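Local coordinates for protein carbon monoxide dehydrogenase (Thermococcus sp. AM4, PDB 6T7J) that probably catalyses the reversible oxidation of carbon monoxide to carbon dioxide at a nickel-iron-sulfur cluster, captured here in a nickel-free state, at residues N253-V265 with A392-I406. Sequence-based numbering, arbitrary orientation.
Sequences NLGVLKEDYVNIV and AIENYPNRPRDRVHI
The guanidinium of R399 carries Y396 CE1 on one face, offset toward its rim, and takes the carbonyl oxygen of K258 at its edge; the guanidinium of R401 has R399 CD over the centre of one face and the E259 carbonyl at its edge. The two arginines follow helix 381-395 and clasp the turn that leads into strand 261-268, a central strand of a Rossmann-like parallel sheet of order 3-2-1-4-5-6. R399 NH2 donates to K258 O at 3.2 Å, within the guanidinium plane and on a carbonyl lone pair, while NH1 bonds weakly to Y261 O and forms a salt bridge with E335. N263 ND2 also donates to K258 O, at 2.6 Å, and the N263 amide plane lies only 18° from the R399 guanidinium; two donors thus grip one carbonyl. R401, extended from CG to NE, sends NH2 to E259 O from above the carbonyl plane. Nearer the helix the packing turns apolar. With CG anti to the backbone N (chi1 179°), Y396 brings its CB and ring against V262 CG2, which also meets I393 CG1 at 4.1 Å, and A392 CB sits 3.7 Å from I264 CD1. At the far end I406 lies against the 3-10 segment 254-256 and L257: its CD1 lies 3.4 Å from L257 O, and its CG2 approaches L254 O at 3.3 Å.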
loop_
_atom_site.group_PDB
_atom_site.type_symbol
_atom_site.label_atom_id
_atom_site.label_comp_id
_atom_site.label_asym_id
_atom_site.label_seq_id
_atom_site.Cartn_x
_atom_site.Cartn_y
_atom_site.Cartn_z
ATOM N N ASN A 253 17.838 -6.870 -29.714
ATOM C CA ASN A 253 17.660 -5.536 -30.287
ATOM C C ASN A 253 16.577 -5.530 -31.359
ATOM O O ASN A 253 16.083 -6.587 -31.764
ATOM C CB ASN A 253 18.968 -4.970 -30.847
ATOM C CG ASN A 253 19.016 -3.457 -30.780
ATOM O OD1 ASN A 253 17.986 -2.802 -30.615
ATOM N ND2 ASN A 253 20.212 -2.892 -30.907
ATOM N N LEU A 254 16.201 -4.335 -31.817
ATOM C CA LEU A 254 15.030 -4.154 -32.665
ATOM C C LEU A 254 15.207 -4.697 -34.075
ATOM O O LEU A 254 14.245 -4.661 -34.851
ATOM C CB LEU A 254 14.659 -2.671 -32.716
ATOM C CG LEU A 254 13.972 -2.166 -31.446
ATOM C CD1 LEU A 254 13.801 -0.662 -31.479
ATOM C CD2 LEU A 254 12.629 -2.856 -31.257
ATOM N N GLY A 255 16.390 -5.197 -34.431
ATOM C CA GLY A 255 16.562 -5.844 -35.721
ATOM C C GLY A 255 15.845 -7.170 -35.856
ATOM O O GLY A 255 15.848 -7.749 -36.948
ATOM N N VAL A 256 15.233 -7.663 -34.775
ATOM C CA VAL A 256 14.499 -8.925 -34.823
ATOM C C VAL A 256 13.101 -8.769 -35.395
ATOM O O VAL A 256 12.432 -9.777 -35.652
ATOM C CB VAL A 256 14.427 -9.548 -33.416
ATOM C CG1 VAL A 256 15.825 -9.807 -32.890
ATOM C CG2 VAL A 256 13.663 -8.637 -32.468
ATOM N N LEU A 257 12.634 -7.539 -35.596
ATOM C CA LEU A 257 11.355 -7.316 -36.254
ATOM C C LEU A 257 11.528 -7.414 -37.763
ATOM O O LEU A 257 12.478 -6.866 -38.332
ATOM C CB LEU A 257 10.784 -5.951 -35.869
ATOM C CG LEU A 257 10.455 -5.764 -34.386
ATOM C CD1 LEU A 257 10.563 -4.299 -33.995
ATOM C CD2 LEU A 257 9.070 -6.304 -34.062
ATOM N N LYS A 258 10.602 -8.117 -38.408
ATOM C CA LYS A 258 10.730 -8.498 -39.807
ATOM C C LYS A 258 9.859 -7.620 -40.700
ATOM O O LYS A 258 8.837 -7.079 -40.270
ATOM C CB LYS A 258 10.345 -9.968 -39.992
ATOM C CG LYS A 258 11.512 -10.950 -39.960
ATOM C CD LYS A 258 12.379 -10.783 -38.727
ATOM C CE LYS A 258 13.653 -11.609 -38.834
ATOM N NZ LYS A 258 13.361 -13.046 -39.108
ATOM N N GLU A 259 10.275 -7.493 -41.963
ATOM C CA GLU A 259 9.515 -6.699 -42.923
ATOM C C GLU A 259 8.394 -7.500 -43.565
ATOM O O GLU A 259 7.296 -6.974 -43.774
ATOM C CB GLU A 259 10.437 -6.156 -44.008
ATOM C CG GLU A 259 11.031 -4.835 -43.663
ATOM C CD GLU A 259 12.477 -4.946 -43.297
ATOM O OE1 GLU A 259 12.947 -6.048 -42.927
ATOM O OE2 GLU A 259 13.129 -3.905 -43.391
ATOM N N ASP A 260 8.652 -8.760 -43.902
ATOM C CA ASP A 260 7.681 -9.591 -44.600
ATOM C C ASP A 260 6.950 -10.551 -43.673
ATOM O O ASP A 260 6.256 -11.450 -44.155
ATOM C CB ASP A 260 8.365 -10.371 -45.721
ATOM C CG ASP A 260 9.245 -9.497 -46.589
ATOM O OD1 ASP A 260 8.901 -8.314 -46.798
ATOM O OD2 ASP A 260 10.280 -10.000 -47.067
ATOM N N TYR A 261 7.091 -10.385 -42.363
ATOM C CA TYR A 261 6.382 -11.199 -41.390
ATOM C C TYR A 261 5.492 -10.312 -40.531
ATOM O O TYR A 261 5.833 -9.160 -40.242
ATOM C CB TYR A 261 7.347 -11.967 -40.476
ATOM C CG TYR A 261 8.167 -13.042 -41.154
ATOM C CD1 TYR A 261 9.227 -12.712 -41.990
ATOM C CD2 TYR A 261 7.895 -14.388 -40.938
ATOM C CE1 TYR A 261 9.987 -13.693 -42.602
ATOM C CE2 TYR A 261 8.648 -15.376 -41.547
ATOM C CZ TYR A 261 9.693 -15.022 -42.377
ATOM O OH TYR A 261 10.448 -15.998 -42.985
ATOM N N VAL A 262 4.338 -10.858 -40.138
ATOM C CA VAL A 262 3.565 -10.254 -39.062
ATOM C C VAL A 262 4.459 -10.150 -37.839
ATOM O O VAL A 262 5.168 -11.099 -37.497
ATOM C CB VAL A 262 2.310 -11.088 -38.767
ATOM C CG1 VAL A 262 1.512 -10.473 -37.621
ATOM C CG2 VAL A 262 1.455 -11.232 -40.016
ATOM N N ASN A 263 4.467 -8.990 -37.194
ATOM C CA ASN A 263 5.285 -8.777 -36.007
ATOM C C ASN A 263 4.370 -8.640 -34.799
ATOM O O ASN A 263 3.527 -7.737 -34.756
ATOM C CB ASN A 263 6.170 -7.539 -36.155
ATOM C CG ASN A 263 7.314 -7.751 -37.129
ATOM O OD1 ASN A 263 8.024 -8.755 -37.065
ATOM N ND2 ASN A 263 7.499 -6.800 -38.036
ATOM N N ILE A 264 4.532 -9.532 -33.827
ATOM C CA ILE A 264 3.737 -9.507 -32.603
ATOM C C ILE A 264 4.684 -9.335 -31.427
ATOM O O ILE A 264 5.576 -10.168 -31.218
ATOM C CB ILE A 264 2.888 -10.777 -32.439
ATOM C CG1 ILE A 264 1.974 -10.972 -33.647
ATOM C CG2 ILE A 264 2.068 -10.704 -31.161
ATOM C CD1 ILE A 264 1.153 -12.237 -33.583
ATOM N N VAL A 265 4.489 -8.267 -30.652
ATOM C CA VAL A 265 5.310 -7.997 -29.476
ATOM C C VAL A 265 4.564 -8.479 -28.242
ATOM O O VAL A 265 3.353 -8.266 -28.116
ATOM C CB VAL A 265 5.651 -6.497 -29.368
ATOM C CG1 VAL A 265 6.501 -6.227 -28.131
ATOM C CG2 VAL A 265 6.360 -6.018 -30.629
ATOM N N ALA A 392 -3.832 -9.818 -34.816
ATOM C CA ALA A 392 -2.572 -9.254 -35.307
ATOM C C ALA A 392 -2.360 -9.566 -36.790
ATOM O O ALA A 392 -2.016 -8.680 -37.593
ATOM C CB ALA A 392 -1.406 -9.782 -34.471
ATOM N N ILE A 393 -2.564 -10.829 -37.173
ATOM C CA ILE A 393 -2.352 -11.244 -38.557
ATOM C C ILE A 393 -3.303 -10.506 -39.491
ATOM O O ILE A 393 -2.937 -10.140 -40.614
ATOM C CB ILE A 393 -2.507 -12.770 -38.677
ATOM C CG1 ILE A 393 -1.315 -13.473 -38.029
ATOM C CG2 ILE A 393 -2.661 -13.188 -40.129
ATOM C CD1 ILE A 393 -1.531 -14.943 -37.818
ATOM N N GLU A 394 -4.533 -10.268 -39.038
ATOM C CA GLU A 394 -5.502 -9.558 -39.862
ATOM C C GLU A 394 -5.190 -8.071 -39.935
ATOM O O GLU A 394 -5.585 -7.405 -40.899
ATOM C CB GLU A 394 -6.912 -9.786 -39.322
ATOM C CG GLU A 394 -7.400 -11.216 -39.481
ATOM C CD GLU A 394 -8.356 -11.636 -38.385
ATOM O OE1 GLU A 394 -8.743 -12.824 -38.361
ATOM O OE2 GLU A 394 -8.716 -10.783 -37.547
ATOM N N ASN A 395 -4.497 -7.530 -38.931
ATOM C CA ASN A 395 -4.048 -6.146 -39.017
ATOM C C ASN A 395 -2.818 -5.980 -39.900
ATOM O O ASN A 395 -2.526 -4.855 -40.319
ATOM C CB ASN A 395 -3.749 -5.590 -37.624
ATOM C CG ASN A 395 -3.640 -4.077 -37.616
ATOM O OD1 ASN A 395 -4.318 -3.390 -38.383
ATOM N ND2 ASN A 395 -2.783 -3.549 -36.751
ATOM N N TYR A 396 -2.087 -7.064 -40.165
ATOM C CA TYR A 396 -0.909 -6.978 -41.033
ATOM C C TYR A 396 -1.109 -6.188 -42.329
ATOM O O TYR A 396 -0.212 -5.399 -42.672
ATOM C CB TYR A 396 -0.391 -8.385 -41.364
ATOM C CG TYR A 396 0.816 -8.390 -42.283
ATOM C CD1 TYR A 396 2.085 -8.099 -41.797
ATOM C CD2 TYR A 396 0.688 -8.688 -43.636
ATOM C CE1 TYR A 396 3.193 -8.103 -42.630
ATOM C CE2 TYR A 396 1.791 -8.694 -44.478
ATOM C CZ TYR A 396 3.039 -8.402 -43.967
ATOM O OH TYR A 396 4.139 -8.407 -44.795
ATOM N N PRO A 397 -2.202 -6.339 -43.089
ATOM C CA PRO A 397 -2.339 -5.546 -44.326
ATOM C C PRO A 397 -2.366 -4.041 -44.111
ATOM O O PRO A 397 -2.188 -3.293 -45.080
ATOM C CB PRO A 397 -3.667 -6.042 -44.916
ATOM C CG PRO A 397 -3.821 -7.411 -44.385
ATOM C CD PRO A 397 -3.252 -7.371 -42.996
ATOM N N ASN A 398 -2.579 -3.569 -42.885
ATOM C CA ASN A 398 -2.683 -2.142 -42.611
ATOM C C ASN A 398 -1.344 -1.498 -42.279
ATOM O O ASN A 398 -1.315 -0.315 -41.929
ATOM C CB ASN A 398 -3.668 -1.897 -41.468
ATOM C CG ASN A 398 -5.080 -2.311 -41.820
ATOM O OD1 ASN A 398 -5.563 -2.032 -42.919
ATOM N ND2 ASN A 398 -5.750 -2.984 -40.890
ATOM N N ARG A 399 -0.249 -2.238 -42.376
ATOM C CA ARG A 399 1.057 -1.690 -42.025
ATOM C C ARG A 399 1.466 -0.613 -43.019
ATOM O O ARG A 399 1.654 -0.916 -44.205
ATOM C CB ARG A 399 2.110 -2.792 -41.990
ATOM C CG ARG A 399 3.531 -2.261 -41.893
ATOM C CD ARG A 399 4.551 -3.350 -42.159
ATOM N NE ARG A 399 4.471 -4.421 -41.172
ATOM C CZ ARG A 399 5.458 -5.271 -40.914
ATOM N NH1 ARG A 399 5.297 -6.216 -39.997
ATOM N NH2 ARG A 399 6.607 -5.176 -41.570
ATOM N N PRO A 400 1.619 0.644 -42.594
ATOM C CA PRO A 400 2.096 1.678 -43.521
ATOM C C PRO A 400 3.547 1.443 -43.906
ATOM O O PRO A 400 4.460 1.948 -43.244
ATOM C CB PRO A 400 1.924 2.974 -42.721
ATOM C CG PRO A 400 2.026 2.542 -41.292
ATOM C CD PRO A 400 1.434 1.161 -41.226
ATOM N N ARG A 401 3.765 0.667 -44.971
ATOM C CA ARG A 401 5.123 0.324 -45.381
ATOM C C ARG A 401 5.934 1.551 -45.773
ATOM O O ARG A 401 7.167 1.501 -45.740
ATOM C CB ARG A 401 5.084 -0.674 -46.539
ATOM C CG ARG A 401 4.512 -2.030 -46.162
ATOM C CD ARG A 401 5.004 -3.123 -47.100
ATOM N NE ARG A 401 4.667 -4.456 -46.608
ATOM C CZ ARG A 401 5.462 -5.194 -45.840
ATOM N NH1 ARG A 401 5.069 -6.394 -45.438
ATOM N NH2 ARG A 401 6.650 -4.735 -45.472
ATOM N N ASP A 402 5.269 2.651 -46.134
ATOM C CA ASP A 402 5.969 3.892 -46.444
ATOM C C ASP A 402 6.611 4.520 -45.213
ATOM O O ASP A 402 7.556 5.303 -45.355
ATOM C CB ASP A 402 5.002 4.887 -47.086
ATOM C CG ASP A 402 3.715 5.038 -46.298
ATOM O OD1 ASP A 402 3.071 4.007 -46.009
ATOM O OD2 ASP A 402 3.346 6.184 -45.964
ATOM N N ARG A 403 6.124 4.195 -44.014
ATOM C CA ARG A 403 6.625 4.771 -42.773
ATOM C C ARG A 403 7.333 3.736 -41.902
ATOM O O ARG A 403 7.385 3.879 -40.678
ATOM C CB ARG A 403 5.488 5.423 -41.986
ATOM C CG ARG A 403 4.645 6.393 -42.790
ATOM C CD ARG A 403 3.296 6.619 -42.127
ATOM N NE ARG A 403 3.436 7.095 -40.754
ATOM C CZ ARG A 403 2.487 6.998 -39.829
ATOM N NH1 ARG A 403 2.703 7.459 -38.604
ATOM N NH2 ARG A 403 1.320 6.442 -40.129
ATOM N N VAL A 404 7.884 2.692 -42.515
ATOM C CA VAL A 404 8.539 1.612 -41.786
ATOM C C VAL A 404 10.041 1.854 -41.789
ATOM O O VAL A 404 10.642 2.070 -42.849
ATOM C CB VAL A 404 8.200 0.241 -42.398
ATOM C CG1 VAL A 404 9.177 -0.819 -41.906
ATOM C CG2 VAL A 404 6.770 -0.151 -42.056
ATOM N N HIS A 405 10.647 1.821 -40.602
ATOM C CA HIS A 405 12.100 1.917 -40.455
ATOM C C HIS A 405 12.505 1.024 -39.287
ATOM O O HIS A 405 12.415 1.431 -38.125
ATOM C CB HIS A 405 12.553 3.355 -40.235
ATOM C CG HIS A 405 14.024 3.494 -39.985
ATOM N ND1 HIS A 405 14.919 3.833 -40.977
ATOM C CD2 HIS A 405 14.756 3.336 -38.858
ATOM C CE1 HIS A 405 16.137 3.880 -40.471
ATOM N NE2 HIS A 405 16.067 3.580 -39.186
ATOM N N ILE A 406 12.940 -0.189 -39.597
ATOM C CA ILE A 406 13.457 -1.126 -38.604
ATOM C C ILE A 406 14.974 -0.990 -38.588
ATOM O O ILE A 406 15.607 -1.161 -39.641
ATOM C CB ILE A 406 13.036 -2.569 -38.918
ATOM C CG1 ILE A 406 11.511 -2.681 -38.982
ATOM C CG2 ILE A 406 13.608 -3.531 -37.885
ATOM C CD1 ILE A 406 11.018 -4.016 -39.502
#